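Local atomic coordinates of uncharacterized protein (Bacillus cereus, PDB entry 5F2H), a protein that is of unknown function but belongs to the alpha/beta hydrolase superfamily and probably acts as a hydrolase, carrying an additional helical domain at its N-terminus. Residues I72-W78 against L105-E110; G227-P233 against I253-C259; I282-F286 against Y310-K314. All blocks are in the same frame, centred on the assembly; numbering follows the deposited sequence.

Contact 1 (I72-W78 against L105-E110); sequences IIEKGFW and LCKERE
The indole of Trp78 lies flat over the backbone and the base of the side chain of Glu110, with Glu110 CA 4.0 Å from the centroid of the six-membered ring and 8° off its normal, a CH-pi contact. The two residues belong to the all-helical N-terminal domain, a member of the TPR clan: helix 61-74 ends, the chain turns through Gly76, and the segment that follows is laid against helix 97-115. Gly76 is the first residue to leave helical geometry and has a positive phi; beyond it Trp78 comes up against helix 97-115. Trp78 CG sits between its own backbone N and carbonyl carbon (chi1 67°), and this turns the ring over Glu110, whose CG, anti to the backbone N, lies 3.6 Å from Trp78 CZ3. Trp78 CB meanwhile rests 3.7 Å from Arg109 CB. Farther back, Ile72 CD1 packs 3.6 Å from Cys106 SG, and the end of Leu105 reaches between Ile72 and Ile73, its CD2 lying 3.8 Å from Ile73 CD1. Cys106 also touches Leu84, and Glu110 bonds weakly through OE2 to the backbone N of Asn81, both on helix 81-86. Trp78 N is hydrogen-bonded to Ser171 OG of the second subunit, placing this corner at the dimer interface. The polar centre is Arg109, stretched out from CG to NE, with Leu105 CG of the preceding turn over a face of its guanidinium. A single nitrogen bridges the helix end and the segment after it: Arg109 NH1 donates in the guanidinium plane to Ile72 O at 2.7 Å, and to Phe77 O at 2.8 Å from above the plane of that carbonyl.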
loop_
_atom_site.group_PDB
_atom_site.type_symbol
_atom_site.label_atom_id
_atom_site.label_comp_id
_atom_site.label_asym_id
_atom_site.label_seq_id
_atom_site.Cartn_x
_atom_site.Cartn_y
_atom_site.Cartn_z
ATOM N N ILE B 72 43.942 7.327 -16.369
ATOM C CA ILE B 72 44.687 6.266 -15.731
ATOM C C ILE B 72 45.631 6.724 -14.636
ATOM O O ILE B 72 45.692 6.112 -13.573
ATOM C CB ILE B 72 45.475 5.501 -16.783
ATOM C CG1 ILE B 72 44.504 4.997 -17.843
ATOM C CG2 ILE B 72 46.224 4.340 -16.138
ATOM C CD1 ILE B 72 45.168 4.345 -19.029
ATOM N N ILE B 73 46.370 7.793 -14.883
ATOM C CA ILE B 73 47.301 8.284 -13.887
ATOM C C ILE B 73 46.587 9.039 -12.775
ATOM O O ILE B 73 46.458 8.545 -11.655
ATOM C CB ILE B 73 48.367 9.216 -14.508
ATOM C CG1 ILE B 73 49.118 8.502 -15.632
ATOM C CG2 ILE B 73 49.329 9.724 -13.443
ATOM C CD1 ILE B 73 49.820 7.235 -15.189
ATOM N N GLU B 74 46.063 10.204 -13.125
ATOM C CA GLU B 74 45.402 11.078 -12.175
ATOM C C GLU B 74 44.159 10.499 -11.509
ATOM O O GLU B 74 44.024 10.567 -10.288
ATOM C CB GLU B 74 45.088 12.422 -12.847
ATOM C CG GLU B 74 46.317 13.139 -13.430
ATOM C CD GLU B 74 47.380 13.510 -12.387
ATOM O OE1 GLU B 74 47.086 13.500 -11.172
ATOM O OE2 GLU B 74 48.517 13.840 -12.783
ATOM N N LYS B 75 43.251 9.923 -12.284
ATOM C CA LYS B 75 42.043 9.361 -11.687
ATOM C C LYS B 75 42.117 7.894 -11.301
ATOM O O LYS B 75 41.229 7.387 -10.637
ATOM C CB LYS B 75 40.827 9.684 -12.537
ATOM C CG LYS B 75 40.519 11.169 -12.466
ATOM C CD LYS B 75 39.259 11.536 -13.220
ATOM C CE LYS B 75 38.852 12.972 -12.917
ATOM N NZ LYS B 75 39.913 13.963 -13.244
ATOM N N GLY B 76 43.209 7.234 -11.672
ATOM C CA GLY B 76 43.417 5.826 -11.341
ATOM C C GLY B 76 42.472 4.775 -11.915
ATOM O O GLY B 76 42.272 3.744 -11.281
ATOM N N PHE B 77 41.879 5.003 -13.090
ATOM C CA PHE B 77 40.992 3.998 -13.661
ATOM C C PHE B 77 41.813 3.010 -14.477
ATOM O O PHE B 77 43.009 3.219 -14.693
ATOM C CB PHE B 77 39.960 4.601 -14.605
ATOM C CG PHE B 77 39.105 5.667 -13.994
ATOM C CD1 PHE B 77 38.264 5.373 -12.933
ATOM C CD2 PHE B 77 38.988 6.898 -14.614
ATOM C CE1 PHE B 77 37.409 6.327 -12.424
ATOM C CE2 PHE B 77 38.147 7.858 -14.109
ATOM C CZ PHE B 77 37.355 7.577 -13.011
ATOM N N TRP B 78 41.174 1.941 -14.949
ATOM C CA TRP B 78 41.865 0.938 -15.780
ATOM C C TRP B 78 40.900 0.383 -16.827
ATOM O O TRP B 78 39.692 0.429 -16.631
ATOM C CB TRP B 78 42.415 -0.223 -14.933
ATOM C CG TRP B 78 41.357 -1.050 -14.325
ATOM C CD1 TRP B 78 40.813 -0.920 -13.088
ATOM C CD2 TRP B 78 40.668 -2.128 -14.954
ATOM N NE1 TRP B 78 39.845 -1.873 -12.891
ATOM C CE2 TRP B 78 39.728 -2.616 -14.035
ATOM C CE3 TRP B 78 40.749 -2.723 -16.218
ATOM C CZ2 TRP B 78 38.865 -3.662 -14.344
ATOM C CZ3 TRP B 78 39.897 -3.751 -16.518
ATOM C CH2 TRP B 78 38.975 -4.221 -15.581
ATOM N N LEU B 105 50.176 -0.424 -16.394
ATOM C CA LEU B 105 49.532 0.024 -15.191
ATOM C C LEU B 105 48.135 -0.551 -15.136
ATOM O O LEU B 105 47.723 -1.053 -14.096
ATOM C CB LEU B 105 49.575 1.547 -15.099
ATOM C CG LEU B 105 49.008 2.212 -13.845
ATOM C CD1 LEU B 105 49.539 1.591 -12.560
ATOM C CD2 LEU B 105 49.306 3.707 -13.911
ATOM N N CYS B 106 47.422 -0.533 -16.260
ATOM C CA CYS B 106 46.066 -1.105 -16.313
ATOM C C CYS B 106 46.053 -2.617 -16.117
ATOM O O CYS B 106 45.179 -3.153 -15.444
ATOM C CB CYS B 106 45.375 -0.809 -17.638
ATOM S SG CYS B 106 44.965 0.921 -17.928
ATOM N N LYS B 107 47.016 -3.305 -16.719
ATOM C CA LYS B 107 47.088 -4.751 -16.608
ATOM C C LYS B 107 47.104 -5.151 -15.150
ATOM O O LYS B 107 46.400 -6.061 -14.726
ATOM C CB LYS B 107 48.314 -5.301 -17.333
ATOM C CG LYS B 107 48.373 -6.813 -17.187
ATOM C CD LYS B 107 49.538 -7.480 -17.910
ATOM C CE LYS B 107 49.455 -7.342 -19.419
ATOM N NZ LYS B 107 50.548 -8.131 -20.066
ATOM N N GLU B 108 47.940 -4.468 -14.395
ATOM C CA GLU B 108 48.076 -4.690 -12.981
ATOM C C GLU B 108 46.736 -4.514 -12.286
ATOM O O GLU B 108 46.246 -5.428 -11.619
ATOM C CB GLU B 108 49.082 -3.662 -12.485
ATOM C CG GLU B 108 49.149 -3.395 -11.002
ATOM C CD GLU B 108 50.130 -2.278 -10.732
ATOM O OE1 GLU B 108 49.781 -1.325 -9.998
ATOM O OE2 GLU B 108 51.206 -2.300 -11.368
ATOM N N ARG B 109 46.141 -3.338 -12.457
ATOM C CA ARG B 109 44.851 -3.031 -11.843
ATOM C C ARG B 109 43.783 -4.010 -12.290
ATOM O O ARG B 109 42.870 -4.291 -11.532
ATOM C CB ARG B 109 44.419 -1.598 -12.159
ATOM C CG ARG B 109 45.329 -0.533 -11.572
ATOM C CD ARG B 109 45.001 0.854 -12.095
ATOM N NE ARG B 109 45.922 1.865 -11.567
ATOM C CZ ARG B 109 45.980 3.134 -11.979
ATOM N NH1 ARG B 109 45.205 3.563 -12.968
ATOM N NH2 ARG B 109 46.853 3.971 -11.432
ATOM N N GLU B 110 43.892 -4.525 -13.512
ATOM C CA GLU B 110 42.915 -5.484 -14.044
ATOM C C GLU B 110 43.055 -6.854 -13.397
ATOM O O GLU B 110 42.076 -7.434 -12.934
ATOM C CB GLU B 110 43.089 -5.624 -15.552
ATOM C CG GLU B 110 42.122 -6.564 -16.264
ATOM C CD GLU B 110 42.402 -6.622 -17.762
ATOM O OE1 GLU B 110 41.671 -7.304 -18.535
ATOM O OE2 GLU B 110 43.380 -5.961 -18.177
#

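Contact 2 (G227-P233 against I253-C259); sequences GFIFMAP and IKGYVVC
Strands 227-231 and 254-259 run side by side in the same direction, 6° apart at an axis separation of 4.8 Å, and five backbone hydrogen bonds join them. Phe228 and Phe230 each use both N and O, with Phe228 N donating to Lys254 O and Phe228 O accepting from Tyr256 N at 3.0 Å; the ladder then climbs through Tyr256 O and Phe230 O to Ala232 N, which donates to Val258 O at 2.9 Å just beyond the strand. The ring of Phe228 folds back across the neighbouring strand. With CG placed between the backbone N and the carbonyl carbon (chi1 65°), it covers Gly255, whose CA lies 3.6 Å from the ring centroid in a CH-pi contact, while Ile253 CG2 meets the ring edge 4.1 Å from Phe228 CD1. Val257 CG2 approaches the same ring obliquely. This is a parallel pair inside the central sheet of the alpha/beta hydrolase domain, joined by a beta-alpha-beta crossover through the short helix 247-250. Phe228, Phe230 and Val257 face helices 209-219 and 267-279; Phe230 lies near Gly206, Ser208 and Gly210, whose GxSxG pattern is consistent with the nucleophile elbow of this family. Across the sheet, Ile229, Met231, Tyr256 and Val258 turn toward the helix 300-313 side. Met231, present as selenomethionine, starts with CG anti to the backbone N but bends at chi2 (70°), bringing SE to 3.7 Å from Val258 CG1. Tyr256 leads away from the neighbouring strand and ends in a hydrogen bond from its OH to Glu306, whereas Lys254 NZ bonds to Ser315 OG. At the far end Pro233 CG reaches 4.3 Å from Val257 CG1.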
loop_
_atom_site.group_PDB
_atom_site.type_symbol
_atom_site.label_atom_id
_atom_site.label_comp_id
_atom_site.label_asym_id
_atom_site.label_seq_id
_atom_site.Cartn_x
_atom_site.Cartn_y
_atom_site.Cartn_z
ATOM N N GLY B 227 -11.922 11.592 4.361
ATOM C CA GLY B 227 -13.340 11.352 4.103
ATOM C C GLY B 227 -14.032 10.791 5.326
ATOM O O GLY B 227 -13.384 10.464 6.300
ATOM N N PHE B 228 -15.351 10.672 5.298
ATOM C CA PHE B 228 -16.054 10.133 6.459
ATOM C C PHE B 228 -17.230 9.308 5.982
ATOM O O PHE B 228 -17.919 9.685 5.028
ATOM C CB PHE B 228 -16.518 11.257 7.385
ATOM C CG PHE B 228 -17.547 12.155 6.769
ATOM C CD1 PHE B 228 -17.178 13.192 5.942
ATOM C CD2 PHE B 228 -18.877 11.957 7.019
ATOM C CE1 PHE B 228 -18.129 14.042 5.385
ATOM C CE2 PHE B 228 -19.841 12.799 6.468
ATOM C CZ PHE B 228 -19.467 13.846 5.649
ATOM N N ILE B 229 -17.501 8.223 6.689
ATOM C CA ILE B 229 -18.591 7.321 6.301
ATOM C C ILE B 229 -19.576 7.090 7.439
ATOM O O ILE B 229 -19.343 6.225 8.281
ATOM C CB ILE B 229 -18.012 5.955 5.860
ATOM C CG1 ILE B 229 -16.915 6.142 4.803
ATOM C CG2 ILE B 229 -19.113 5.050 5.322
ATOM C CD1 ILE B 229 -16.228 4.860 4.418
ATOM N N PHE B 230 -20.693 7.817 7.445
ATOM C CA PHE B 230 -21.656 7.658 8.522
ATOM C C PHE B 230 -22.833 6.768 8.207
ATOM O O PHE B 230 -23.343 6.758 7.089
ATOM C CB PHE B 230 -22.175 8.993 9.011
ATOM C CG PHE B 230 -21.098 9.953 9.414
ATOM C CD1 PHE B 230 -20.005 9.529 10.161
ATOM C CD2 PHE B 230 -21.313 11.321 9.277
ATOM C CE1 PHE B 230 -19.056 10.443 10.605
ATOM C CE2 PHE B 230 -20.382 12.232 9.728
ATOM C CZ PHE B 230 -19.248 11.795 10.384
HETATM N N MSE B 231 -23.257 6.021 9.222
HETATM C CA MSE B 231 -24.376 5.089 9.111
HETATM C C MSE B 231 -25.362 5.536 10.143
HETATM O O MSE B 231 -25.048 5.589 11.344
HETATM C CB MSE B 231 -23.865 3.674 9.397
HETATM C CG MSE B 231 -24.960 2.607 9.433
HETATM SE SE MSE B 231 -25.715 2.254 7.643
HETATM C CE MSE B 231 -27.552 2.852 8.067
ATOM N N ALA B 232 -26.540 5.938 9.685
ATOM C CA ALA B 232 -27.587 6.390 10.596
ATOM C C ALA B 232 -27.076 7.349 11.675
ATOM O O ALA B 232 -27.417 7.216 12.852
ATOM C CB ALA B 232 -28.228 5.176 11.246
ATOM N N PRO B 233 -26.261 8.324 11.279
ATOM C CA PRO B 233 -25.724 9.293 12.238
ATOM C C PRO B 233 -26.788 10.040 13.034
ATOM O O PRO B 233 -27.871 10.342 12.508
ATOM C CB PRO B 233 -24.983 10.290 11.354
ATOM C CG PRO B 233 -25.676 10.204 10.041
ATOM C CD PRO B 233 -26.105 8.776 9.885
ATOM N N ILE B 253 -13.077 17.578 1.782
ATOM C CA ILE B 253 -13.326 16.260 2.350
ATOM C C ILE B 253 -14.576 15.667 1.709
ATOM O O ILE B 253 -15.567 16.378 1.508
ATOM C CB ILE B 253 -13.571 16.340 3.868
ATOM C CG1 ILE B 253 -12.421 17.063 4.571
ATOM C CG2 ILE B 253 -13.786 14.947 4.439
ATOM C CD1 ILE B 253 -12.598 17.201 6.065
ATOM N N LYS B 254 -14.537 14.371 1.395
ATOM C CA LYS B 254 -15.686 13.683 0.775
ATOM C C LYS B 254 -16.487 12.921 1.829
ATOM O O LYS B 254 -15.918 12.344 2.746
ATOM C CB LYS B 254 -15.229 12.747 -0.339
ATOM C CG LYS B 254 -14.503 13.451 -1.477
ATOM C CD LYS B 254 -14.169 12.497 -2.616
ATOM C CE LYS B 254 -13.388 13.191 -3.725
ATOM N NZ LYS B 254 -13.063 12.282 -4.861
ATOM N N GLY B 255 -17.806 12.933 1.702
ATOM C CA GLY B 255 -18.672 12.261 2.663
ATOM C C GLY B 255 -19.596 11.238 2.034
ATOM O O GLY B 255 -20.141 11.451 0.948
ATOM N N TYR B 256 -19.742 10.100 2.703
ATOM C CA TYR B 256 -20.601 9.047 2.214
ATOM C C TYR B 256 -21.491 8.795 3.406
ATOM O O TYR B 256 -21.011 8.415 4.468
ATOM C CB TYR B 256 -19.790 7.806 1.854
ATOM C CG TYR B 256 -20.549 6.780 1.021
ATOM C CD1 TYR B 256 -21.441 5.888 1.608
ATOM C CD2 TYR B 256 -20.330 6.676 -0.350
ATOM C CE1 TYR B 256 -22.112 4.943 0.848
ATOM C CE2 TYR B 256 -20.988 5.733 -1.113
ATOM C CZ TYR B 256 -21.876 4.869 -0.508
ATOM O OH TYR B 256 -22.540 3.946 -1.278
ATOM N N VAL B 257 -22.771 9.110 3.260
ATOM C CA VAL B 257 -23.741 8.936 4.335
ATOM C C VAL B 257 -24.805 7.937 3.901
ATOM O O VAL B 257 -25.268 7.963 2.755
ATOM C CB VAL B 257 -24.405 10.272 4.691
ATOM C CG1 VAL B 257 -25.463 10.068 5.762
ATOM C CG2 VAL B 257 -23.347 11.268 5.134
ATOM N N VAL B 258 -25.194 7.070 4.828
ATOM C CA VAL B 258 -26.175 6.071 4.551
ATOM C C VAL B 258 -27.163 6.055 5.679
ATOM O O VAL B 258 -26.774 6.192 6.826
ATOM C CB VAL B 258 -25.502 4.666 4.496
ATOM C CG1 VAL B 258 -26.542 3.569 4.255
ATOM C CG2 VAL B 258 -24.415 4.605 3.422
ATOM N N CYS B 259 -28.430 5.865 5.363
ATOM C CA CYS B 259 -29.458 5.775 6.385
ATOM C C CYS B 259 -30.679 5.099 5.806
ATOM O O CYS B 259 -30.975 5.230 4.609
ATOM C CB CYS B 259 -29.847 7.123 6.938
ATOM S SG CYS B 259 -31.098 6.989 8.234
#

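Contact 3 (I282-F286 against Y310-K314); sequences IEHEF and YIEDK
Glu283, just ahead of strand 284-289, reaches out to both Tyr310 on the last helix and Lys314 near the C-terminus. Its CG stands anti to the backbone N (chi1 -158°), 3.4 Å from Tyr310 OH, and the extended chain beyond carries the carboxylate on toward the lysine. There Glu283 OE2 forms a long salt bridge to Lys314 NZ at 3.8 Å, a loose pairing near the surface between two extended side chains. At His284 it is the backbone that meets the helix: Tyr310 CZ lies 4.0 Å from His284 CA. The imidazole points the other way and is tied within its own segment, ND1 donating at 2.7 Å to Ile282 O in the plane of the ring, which holds the ring's rotation. Glu285 turns back toward the helix. Its OE1 comes to 4.0 Å from Tyr310 CD1, with the carboxylate plane steeply inclined, 77° to the ring. Tyr310 therefore rests along the strand start with Glu283 near its hydroxyl and Glu285 beside CD1 and CE1, and its ring also takes part in a cation-pi interaction with Lys254. The strand forms one edge of the parallel sheet of the alpha/beta hydrolase domain within this chain, hydrogen-bonded to strand 254-260, where Phe286 packs on Val257 and Cys259; helix 267-279 lies against His284 and Phe286, and helix 300-313 touches it from the Glu283 and Glu285 side.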
loop_
_atom_site.group_PDB
_atom_site.type_symbol
_atom_site.label_atom_id
_atom_site.label_comp_id
_atom_site.label_asym_id
_atom_site.label_seq_id
_atom_site.Cartn_x
_atom_site.Cartn_y
_atom_site.Cartn_z
ATOM N N ILE B 282 -20.459 20.602 -0.504
ATOM C CA ILE B 282 -19.420 19.670 -0.054
ATOM C C ILE B 282 -19.578 18.396 -0.864
ATOM O O ILE B 282 -20.645 17.785 -0.838
ATOM C CB ILE B 282 -19.600 19.300 1.428
ATOM C CG1 ILE B 282 -19.789 20.547 2.303
ATOM C CG2 ILE B 282 -18.425 18.455 1.894
ATOM C CD1 ILE B 282 -18.600 21.470 2.319
ATOM N N GLU B 283 -18.529 17.963 -1.555
ATOM C CA GLU B 283 -18.635 16.747 -2.368
ATOM C C GLU B 283 -19.052 15.583 -1.429
ATOM O O GLU B 283 -18.407 15.316 -0.415
ATOM C CB GLU B 283 -17.340 16.463 -3.147
ATOM C CG GLU B 283 -17.559 15.576 -4.369
ATOM C CD GLU B 283 -16.302 15.375 -5.208
ATOM O OE1 GLU B 283 -15.249 15.958 -4.863
ATOM O OE2 GLU B 283 -16.378 14.649 -6.227
ATOM N N HIS B 284 -20.177 14.942 -1.722
ATOM C CA HIS B 284 -20.642 13.842 -0.883
ATOM C C HIS B 284 -21.632 12.978 -1.641
ATOM O O HIS B 284 -21.924 13.232 -2.810
ATOM C CB HIS B 284 -21.339 14.369 0.369
ATOM C CG HIS B 284 -22.674 14.985 0.099
ATOM N ND1 HIS B 284 -22.842 16.329 -0.161
ATOM C CD2 HIS B 284 -23.912 14.436 0.044
ATOM C CE1 HIS B 284 -24.124 16.581 -0.356
ATOM N NE2 HIS B 284 -24.793 15.449 -0.241
ATOM N N GLU B 285 -22.158 11.965 -0.961
ATOM C CA GLU B 285 -23.133 11.074 -1.562
ATOM C C GLU B 285 -23.993 10.406 -0.491
ATOM O O GLU B 285 -23.495 9.669 0.350
ATOM C CB GLU B 285 -22.433 10.055 -2.454
ATOM C CG GLU B 285 -23.379 9.101 -3.157
ATOM C CD GLU B 285 -22.675 8.249 -4.188
ATOM O OE1 GLU B 285 -21.659 8.717 -4.753
ATOM O OE2 GLU B 285 -23.173 7.138 -4.469
ATOM N N PHE B 286 -25.291 10.692 -0.526
ATOM C CA PHE B 286 -26.248 10.151 0.432
ATOM C C PHE B 286 -27.011 9.009 -0.173
ATOM O O PHE B 286 -27.465 9.088 -1.315
ATOM C CB PHE B 286 -27.190 11.249 0.908
ATOM C CG PHE B 286 -28.305 10.769 1.780
ATOM C CD1 PHE B 286 -28.045 9.992 2.904
ATOM C CD2 PHE B 286 -29.587 11.271 1.606
ATOM C CE1 PHE B 286 -29.070 9.601 3.749
ATOM C CE2 PHE B 286 -30.614 10.908 2.459
ATOM C CZ PHE B 286 -30.356 10.066 3.532
ATOM N N TYR B 310 -14.916 5.898 -3.756
ATOM C CA TYR B 310 -15.324 7.286 -3.881
ATOM C C TYR B 310 -14.391 8.236 -3.152
ATOM O O TYR B 310 -13.783 9.098 -3.775
ATOM C CB TYR B 310 -16.743 7.435 -3.334
ATOM C CG TYR B 310 -17.260 8.846 -3.259
ATOM C CD1 TYR B 310 -17.769 9.488 -4.384
ATOM C CD2 TYR B 310 -17.316 9.513 -2.041
ATOM C CE1 TYR B 310 -18.272 10.775 -4.305
ATOM C CE2 TYR B 310 -17.819 10.799 -1.948
ATOM C CZ TYR B 310 -18.294 11.429 -3.080
ATOM O OH TYR B 310 -18.792 12.713 -2.978
ATOM N N ILE B 311 -14.248 8.029 -1.843
ATOM C CA ILE B 311 -13.415 8.883 -0.986
ATOM C C ILE B 311 -12.001 9.131 -1.445
ATOM O O ILE B 311 -11.604 10.274 -1.657
ATOM C CB ILE B 311 -13.392 8.395 0.487
ATOM C CG1 ILE B 311 -14.771 8.616 1.106
ATOM C CG2 ILE B 311 -12.353 9.160 1.311
ATOM C CD1 ILE B 311 -14.889 8.158 2.537
ATOM N N GLU B 312 -11.204 8.100 -1.615
ATOM C CA GLU B 312 -9.873 8.445 -2.021
ATOM C C GLU B 312 -9.238 7.769 -3.210
ATOM O O GLU B 312 -8.391 8.357 -3.880
ATOM C CB GLU B 312 -8.831 8.028 -0.982
ATOM C CG GLU B 312 -7.524 8.791 -1.161
ATOM C CD GLU B 312 -7.706 10.302 -0.987
ATOM O OE1 GLU B 312 -8.772 10.745 -0.501
ATOM O OE2 GLU B 312 -6.774 11.060 -1.322
ATOM N N ASP B 313 -9.709 6.559 -3.497
ATOM C CA ASP B 313 -9.455 5.828 -4.740
ATOM C C ASP B 313 -9.689 6.838 -5.888
ATOM O O ASP B 313 -8.773 7.090 -6.682
ATOM C CB ASP B 313 -10.260 4.518 -4.716
ATOM C CG ASP B 313 -10.028 3.640 -5.925
ATOM O OD1 ASP B 313 -9.142 3.938 -6.746
ATOM O OD2 ASP B 313 -10.729 2.615 -6.032
ATOM N N LYS B 314 -10.879 7.444 -5.965
ATOM C CA LYS B 314 -11.208 8.302 -7.109
ATOM C C LYS B 314 -10.147 9.388 -7.288
ATOM O O LYS B 314 -9.514 9.477 -8.342
ATOM C CB LYS B 314 -12.581 8.975 -6.979
ATOM C CG LYS B 314 -12.874 9.876 -8.176
ATOM C CD LYS B 314 -14.150 10.692 -8.070
ATOM C CE LYS B 314 -14.259 11.623 -9.273
ATOM N NZ LYS B 314 -15.445 12.520 -9.229
#

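Overall arrangement
Contacts 2 and 3 share the alpha/beta hydrolase domain, their centres 9 Å apart, while contact 1 lies in the helical domain, its centre about 69 Å from that of contact 2 and about 63 Å from that of contact 3. Contact 2 is fully buried, its bonds all backbone to backbone and its side chains mainly apolar. Contact 3 is at the surface, where aromatic and charged side chains meet across a small area; strands 254-260 and 284-289 connect the two, with Glu285 N probably bonded to Gly255 O. Partly buried contact 1 mixes both chemistries, arginine bonding main-chain carbonyls beside an aromatic cover, and alone among the three touches the second subunit.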